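Local coordinates for protein probable phospholipase A2 homolog 2 (Oryza sativa, PDB 2WG9) that probably catalyses the calcium-dependent hydrolysis of the 2-acyl ester bond of phosphoglycerides, releasing a lysophospholipid and a free fatty acid, at residues A[75-88]-A[109-123]. Residues are numbered along the deposited sequence; the frame is centred on the assembly and turned at random.
Sequences LNTMCNENLLSCID and IRGVIETAVFAGKIL. With OCA (octanoic acid (caprylic acid)), chain D.
Leu84 is the knob of this contact, set among Arg110, Ile113, Glu114 and Val117 where helices 77-88 and 109-123 run roughly antiparallel (150°), their axes 9.0 Å apart at closest approach. Ile113 can be followed from CB outward. CB meets Leu84 CD2; on one branch CG1 packs on Leu83 CD2, and CD1 goes on to Asn80 OD1 and, at 3.8 Å, to C3 of the octanoic acid. CG2, anti to the backbone N, drops onto the facing helix, touching Asn80 CB and Leu84 CD2 and lying 3.3 Å from Asn80 O.

Asn80 rests its CB on Val117 CG2, while its OD1 is hydrogen-bonded to His63, the predicted catalytic residue. Its ND2 donates to Tyr74 O and, at 2.7 Å, to a water that also donates to Ala116 O.

At the far end of the helix pair Arg110, extended from CG to NE, lays its guanidinium under Leu84 CD2, 3.8 Å above the plane. NE and NH2 donate side-on to the syn lone pairs of Asp88 OD1 and OD2 respectively, each bond 2.8 Å and almost straight; NH1 turns to Glu114 OE2.

Disulfides Cys59-Cys86 and Cys66-Cys79 join helix 77-88 to the His63-bearing helix 55-68, and the C-terminal helix 102-125 packs on it. Salt bridges thus tie the outer edge, aliphatic branches line the acyl-chain pocket, and the Asn80 amide, held by three hydrogen bonds, probably helps to position His63.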
loop_
_atom_site.group_PDB
_atom_site.type_symbol
_atom_site.label_atom_id
_atom_site.label_comp_id
_atom_site.label_asym_id
_atom_site.label_seq_id
_atom_site.Cartn_x
_atom_site.Cartn_y
_atom_site.Cartn_z
ATOM N N LEU A 75 -12.433 0.410 -0.602
ATOM C CA LEU A 75 -12.913 -0.525 -1.617
ATOM C C LEU A 75 -13.120 0.126 -2.993
ATOM O O LEU A 75 -13.675 -0.493 -3.906
ATOM C CB LEU A 75 -14.172 -1.262 -1.132
ATOM C CG LEU A 75 -13.977 -2.184 0.082
ATOM C CD1 LEU A 75 -15.303 -2.779 0.528
ATOM C CD2 LEU A 75 -12.965 -3.297 -0.202
ATOM N N ASN A 76 -12.665 1.371 -3.147
ATOM C CA ASN A 76 -12.661 2.011 -4.462
ATOM C C ASN A 76 -11.874 1.143 -5.431
ATOM O O ASN A 76 -10.704 0.833 -5.182
ATOM C CB ASN A 76 -12.073 3.427 -4.402
ATOM C CG ASN A 76 -12.137 4.139 -5.740
ATOM O OD1 ASN A 76 -11.409 3.803 -6.672
ATOM N ND2 ASN A 76 -13.019 5.121 -5.844
ATOM N N THR A 77 -12.522 0.756 -6.529
ATOM C CA THR A 77 -11.966 -0.233 -7.451
ATOM C C THR A 77 -10.814 0.316 -8.283
ATOM O O THR A 77 -9.880 -0.417 -8.599
ATOM C CB THR A 77 -13.044 -0.860 -8.372
ATOM O OG1 THR A 77 -13.840 0.174 -8.957
ATOM C CG2 THR A 77 -13.950 -1.796 -7.581
ATOM N N MET A 78 -10.874 1.602 -8.623
ATOM C CA MET A 78 -9.762 2.262 -9.304
ATOM C C MET A 78 -8.507 2.255 -8.437
ATOM O O MET A 78 -7.445 1.832 -8.893
ATOM C CB MET A 78 -10.110 3.702 -9.679
ATOM C CG MET A 78 -11.134 3.839 -10.786
ATOM S SD MET A 78 -11.114 5.532 -11.414
ATOM C CE MET A 78 -9.719 5.434 -12.541
ATOM N N CYS A 79 -8.632 2.719 -7.194
ATOM C CA CYS A 79 -7.499 2.734 -6.266
ATOM C C CYS A 79 -6.838 1.364 -6.200
ATOM O O CYS A 79 -5.623 1.242 -6.320
ATOM C CB CYS A 79 -7.933 3.180 -4.864
ATOM S SG CYS A 79 -8.625 4.855 -4.781
ATOM N N ASN A 80 -7.657 0.333 -6.029
ATOM C CA ASN A 80 -7.155 -1.026 -5.855
ATOM C C ASN A 80 -6.614 -1.672 -7.133
ATOM O O ASN A 80 -5.560 -2.311 -7.104
ATOM C CB ASN A 80 -8.222 -1.883 -5.171
ATOM C CG ASN A 80 -8.413 -1.502 -3.711
ATOM O OD1 ASN A 80 -7.444 -1.245 -2.995
ATOM N ND2 ASN A 80 -9.661 -1.452 -3.267
ATOM N N GLU A 81 -7.318 -1.487 -8.248
ATOM C CA GLU A 81 -6.835 -1.969 -9.545
ATOM C C GLU A 81 -5.520 -1.305 -9.961
ATOM O O GLU A 81 -4.622 -1.974 -10.466
ATOM C CB GLU A 81 -7.901 -1.808 -10.636
ATOM C CG GLU A 81 -9.115 -2.724 -10.432
ATOM C CD GLU A 81 -10.107 -2.676 -11.578
ATOM O OE1 GLU A 81 -10.772 -3.702 -11.820
ATOM O OE2 GLU A 81 -10.225 -1.622 -12.243
ATOM N N ASN A 82 -5.407 0.001 -9.732
ATOM C CA ASN A 82 -4.151 0.715 -9.992
ATOM C C ASN A 82 -3.001 0.175 -9.144
ATOM O O ASN A 82 -1.875 0.081 -9.620
ATOM C CB ASN A 82 -4.309 2.224 -9.762
ATOM C CG ASN A 82 -5.153 2.909 -10.832
ATOM O OD1 ASN A 82 -5.461 2.335 -11.881
ATOM N ND2 ASN A 82 -5.522 4.155 -10.571
ATOM N N LEU A 83 -3.289 -0.182 -7.892
ATOM C CA LEU A 83 -2.284 -0.766 -7.001
ATOM C C LEU A 83 -1.763 -2.102 -7.546
ATOM O O LEU A 83 -0.552 -2.325 -7.589
ATOM C CB LEU A 83 -2.816 -0.913 -5.558
ATOM C CG LEU A 83 -1.838 -1.439 -4.489
ATOM C CD1 LEU A 83 -0.510 -0.681 -4.480
ATOM C CD2 LEU A 83 -2.431 -1.413 -3.097
ATOM N N LEU A 84 -2.677 -2.973 -7.977
ATOM C CA LEU A 84 -2.300 -4.255 -8.585
ATOM C C LEU A 84 -1.404 -4.060 -9.812
ATOM O O LEU A 84 -0.365 -4.710 -9.930
ATOM C CB LEU A 84 -3.539 -5.081 -8.955
ATOM C CG LEU A 84 -4.434 -5.598 -7.819
ATOM C CD1 LEU A 84 -5.623 -6.383 -8.385
ATOM C CD2 LEU A 84 -3.645 -6.451 -6.836
ATOM N N SER A 85 -1.799 -3.148 -10.701
ATOM C CA SER A 85 -0.981 -2.787 -11.866
ATOM C C SER A 85 0.414 -2.331 -11.454
ATOM O O SER A 85 1.411 -2.778 -12.021
ATOM C CB SER A 85 -1.662 -1.695 -12.695
ATOM O OG SER A 85 -2.933 -2.123 -13.157
ATOM N N CYS A 86 0.472 -1.450 -10.456
ATOM C CA CYS A 86 1.734 -0.918 -9.946
ATOM C C CYS A 86 2.623 -2.022 -9.338
ATOM O O CYS A 86 3.803 -2.147 -9.694
ATOM C CB CYS A 86 1.454 0.199 -8.926
ATOM S SG CYS A 86 2.903 1.194 -8.479
ATOM N N ILE A 87 2.047 -2.820 -8.434
ATOM C CA ILE A 87 2.742 -3.960 -7.811
ATOM C C ILE A 87 3.392 -4.902 -8.833
ATOM O O ILE A 87 4.542 -5.330 -8.653
ATOM C CB ILE A 87 1.780 -4.788 -6.903
ATOM C CG1 ILE A 87 1.479 -4.032 -5.607
ATOM C CG2 ILE A 87 2.375 -6.162 -6.577
ATOM C CD1 ILE A 87 0.308 -4.649 -4.801
ATOM N N ASP A 88 2.654 -5.219 -9.895
ATOM C CA ASP A 88 3.135 -6.130 -10.935
ATOM C C ASP A 88 4.369 -5.584 -11.686
ATOM O O ASP A 88 5.090 -6.336 -12.341
ATOM C CB ASP A 88 1.993 -6.471 -11.907
ATOM C CG ASP A 88 0.919 -7.372 -11.279
ATOM O OD1 ASP A 88 1.164 -7.970 -10.204
ATOM O OD2 ASP A 88 -0.176 -7.499 -11.875
ATOM N N ILE A 109 0.638 -8.306 -0.228
ATOM C CA ILE A 109 -0.213 -7.148 -0.498
ATOM C C ILE A 109 -1.165 -7.470 -1.648
ATOM O O ILE A 109 -2.367 -7.208 -1.557
ATOM C CB ILE A 109 0.626 -5.876 -0.826
ATOM C CG1 ILE A 109 1.475 -5.485 0.393
ATOM C CG2 ILE A 109 -0.289 -4.721 -1.269
ATOM C CD1 ILE A 109 2.666 -4.565 0.082
ATOM N N ARG A 110 -0.622 -8.061 -2.715
ATOM C CA ARG A 110 -1.402 -8.387 -3.906
ATOM C C ARG A 110 -2.611 -9.265 -3.585
ATOM O O ARG A 110 -3.705 -8.998 -4.062
ATOM C CB ARG A 110 -0.539 -9.060 -4.977
ATOM C CG ARG A 110 -1.027 -8.739 -6.378
ATOM C CD ARG A 110 -0.644 -9.781 -7.446
ATOM N NE ARG A 110 -0.943 -9.242 -8.777
ATOM C CZ ARG A 110 -2.148 -9.259 -9.354
ATOM N NH1 ARG A 110 -3.189 -9.802 -8.734
ATOM N NH2 ARG A 110 -2.316 -8.734 -10.561
ATOM N N GLY A 111 -2.409 -10.301 -2.769
ATOM C CA GLY A 111 -3.502 -11.192 -2.372
ATOM C C GLY A 111 -4.679 -10.463 -1.734
ATOM O O GLY A 111 -5.837 -10.697 -2.091
ATOM N N VAL A 112 -4.371 -9.572 -0.793
ATOM C CA VAL A 112 -5.372 -8.768 -0.080
ATOM C C VAL A 112 -6.104 -7.801 -1.007
ATOM O O VAL A 112 -7.330 -7.649 -0.921
ATOM C CB VAL A 112 -4.710 -7.980 1.093
ATOM C CG1 VAL A 112 -5.679 -6.982 1.726
ATOM C CG2 VAL A 112 -4.174 -8.946 2.146
ATOM N N ILE A 113 -5.354 -7.142 -1.888
ATOM C CA ILE A 113 -5.928 -6.148 -2.803
ATOM C C ILE A 113 -6.829 -6.781 -3.880
ATOM O O ILE A 113 -7.847 -6.197 -4.265
ATOM C CB ILE A 113 -4.836 -5.206 -3.400
ATOM C CG1 ILE A 113 -4.125 -4.426 -2.274
ATOM C CG2 ILE A 113 -5.435 -4.216 -4.424
ATOM C CD1 ILE A 113 -5.063 -3.580 -1.360
ATOM N N GLU A 114 -6.465 -7.976 -4.345
ATOM C CA GLU A 114 -7.332 -8.752 -5.240
ATOM C C GLU A 114 -8.704 -8.962 -4.606
ATOM O O GLU A 114 -9.736 -8.768 -5.251
ATOM C CB GLU A 114 -6.719 -10.119 -5.534
ATOM C CG GLU A 114 -5.495 -10.098 -6.416
ATOM C CD GLU A 114 -4.775 -11.439 -6.437
ATOM O OE1 GLU A 114 -5.410 -12.469 -6.119
ATOM O OE2 GLU A 114 -3.566 -11.462 -6.761
ATOM N N THR A 115 -8.699 -9.367 -3.336
ATOM C CA THR A 115 -9.922 -9.570 -2.567
ATOM C C THR A 115 -10.697 -8.251 -2.411
ATOM O O THR A 115 -11.921 -8.241 -2.510
ATOM C CB THR A 115 -9.599 -10.198 -1.195
ATOM O OG1 THR A 115 -8.891 -11.425 -1.402
ATOM C CG2 THR A 115 -10.866 -10.498 -0.407
ATOM N N ALA A 116 -9.976 -7.149 -2.191
ATOM C CA ALA A 116 -10.581 -5.815 -2.111
ATOM C C ALA A 116 -11.254 -5.407 -3.421
ATOM O O ALA A 116 -12.347 -4.830 -3.403
ATOM C CB ALA A 116 -9.542 -4.772 -1.687
ATOM N N VAL A 117 -10.603 -5.713 -4.549
ATOM C CA VAL A 117 -11.164 -5.432 -5.880
ATOM C C VAL A 117 -12.487 -6.180 -6.063
ATOM O O VAL A 117 -13.500 -5.568 -6.400
ATOM C CB VAL A 117 -10.182 -5.774 -7.035
ATOM C CG1 VAL A 117 -10.871 -5.664 -8.385
ATOM C CG2 VAL A 117 -8.957 -4.865 -7.002
ATOM N N PHE A 118 -12.476 -7.490 -5.810
ATOM C CA PHE A 118 -13.705 -8.285 -5.852
ATOM C C PHE A 118 -14.802 -7.762 -4.913
ATOM O O PHE A 118 -15.950 -7.613 -5.331
ATOM C CB PHE A 118 -13.424 -9.768 -5.583
ATOM C CG PHE A 118 -14.655 -10.633 -5.655
ATOM C CD1 PHE A 118 -15.216 -10.967 -6.889
ATOM C CD2 PHE A 118 -15.263 -11.097 -4.493
ATOM C CE1 PHE A 118 -16.361 -11.758 -6.962
ATOM C CE2 PHE A 118 -16.410 -11.889 -4.555
ATOM C CZ PHE A 118 -16.958 -12.220 -5.792
ATOM N N ALA A 119 -14.451 -7.490 -3.654
ATOM C CA ALA A 119 -15.406 -6.935 -2.686
ATOM C C ALA A 119 -16.022 -5.627 -3.187
ATOM O O ALA A 119 -17.234 -5.420 -3.068
ATOM C CB ALA A 119 -14.747 -6.731 -1.330
ATOM N N GLY A 120 -15.182 -4.760 -3.753
ATOM C CA GLY A 120 -15.630 -3.505 -4.352
ATOM C C GLY A 120 -16.579 -3.712 -5.518
ATOM O O GLY A 120 -17.628 -3.075 -5.585
ATOM N N LYS A 121 -16.213 -4.610 -6.431
ATOM C CA LYS A 121 -17.038 -4.922 -7.602
ATOM C C LYS A 121 -18.425 -5.445 -7.221
ATOM O O LYS A 121 -19.428 -5.012 -7.789
ATOM C CB LYS A 121 -16.327 -5.918 -8.521
ATOM C CG LYS A 121 -15.227 -5.310 -9.379
ATOM C CD LYS A 121 -14.554 -6.377 -10.223
ATOM C CE LYS A 121 -13.477 -5.794 -11.122
ATOM N NZ LYS A 121 -12.639 -6.880 -11.713
ATOM N N ILE A 122 -18.469 -6.359 -6.253
ATOM C CA ILE A 122 -19.719 -6.933 -5.746
ATOM C C ILE A 122 -20.668 -5.866 -5.186
ATOM O O ILE A 122 -21.848 -5.826 -5.547
ATOM C CB ILE A 122 -19.434 -8.045 -4.684
ATOM C CG1 ILE A 122 -18.851 -9.300 -5.350
ATOM C CG2 ILE A 122 -20.675 -8.391 -3.865
ATOM C CD1 ILE A 122 -19.643 -9.834 -6.546
ATOM N N LEU A 123 -20.137 -4.997 -4.324
ATOM C CA LEU A 123 -20.916 -3.935 -3.681
ATOM C C LEU A 123 -21.368 -2.831 -4.643
ATOM O O LEU A 123 -22.294 -2.076 -4.333
ATOM C CB LEU A 123 -20.133 -3.327 -2.513
ATOM C CG LEU A 123 -19.872 -4.228 -1.302
ATOM C CD1 LEU A 123 -18.727 -3.690 -0.461
ATOM C CD2 LEU A 123 -21.120 -4.419 -0.446
HETATM C C1 OCA D . -1.124 0.422 1.075
HETATM C C2 OCA D . -1.115 -1.035 0.606
HETATM C C3 OCA D . -2.504 -1.665 0.693
HETATM C C4 OCA D . -2.921 -1.978 2.132
HETATM C C5 OCA D . -2.020 -3.032 2.796
HETATM C C6 OCA D . -2.509 -4.450 2.506
HETATM C C7 OCA D . -2.152 -5.399 3.651
HETATM C C8 OCA D . -1.055 -6.379 3.220
HETATM O O1 OCA D . -0.849 0.641 2.271
HETATM O O2 OCA D . -1.397 1.287 0.219
HETATM O O HOH W 1 -11.877 -2.319 -4.599
#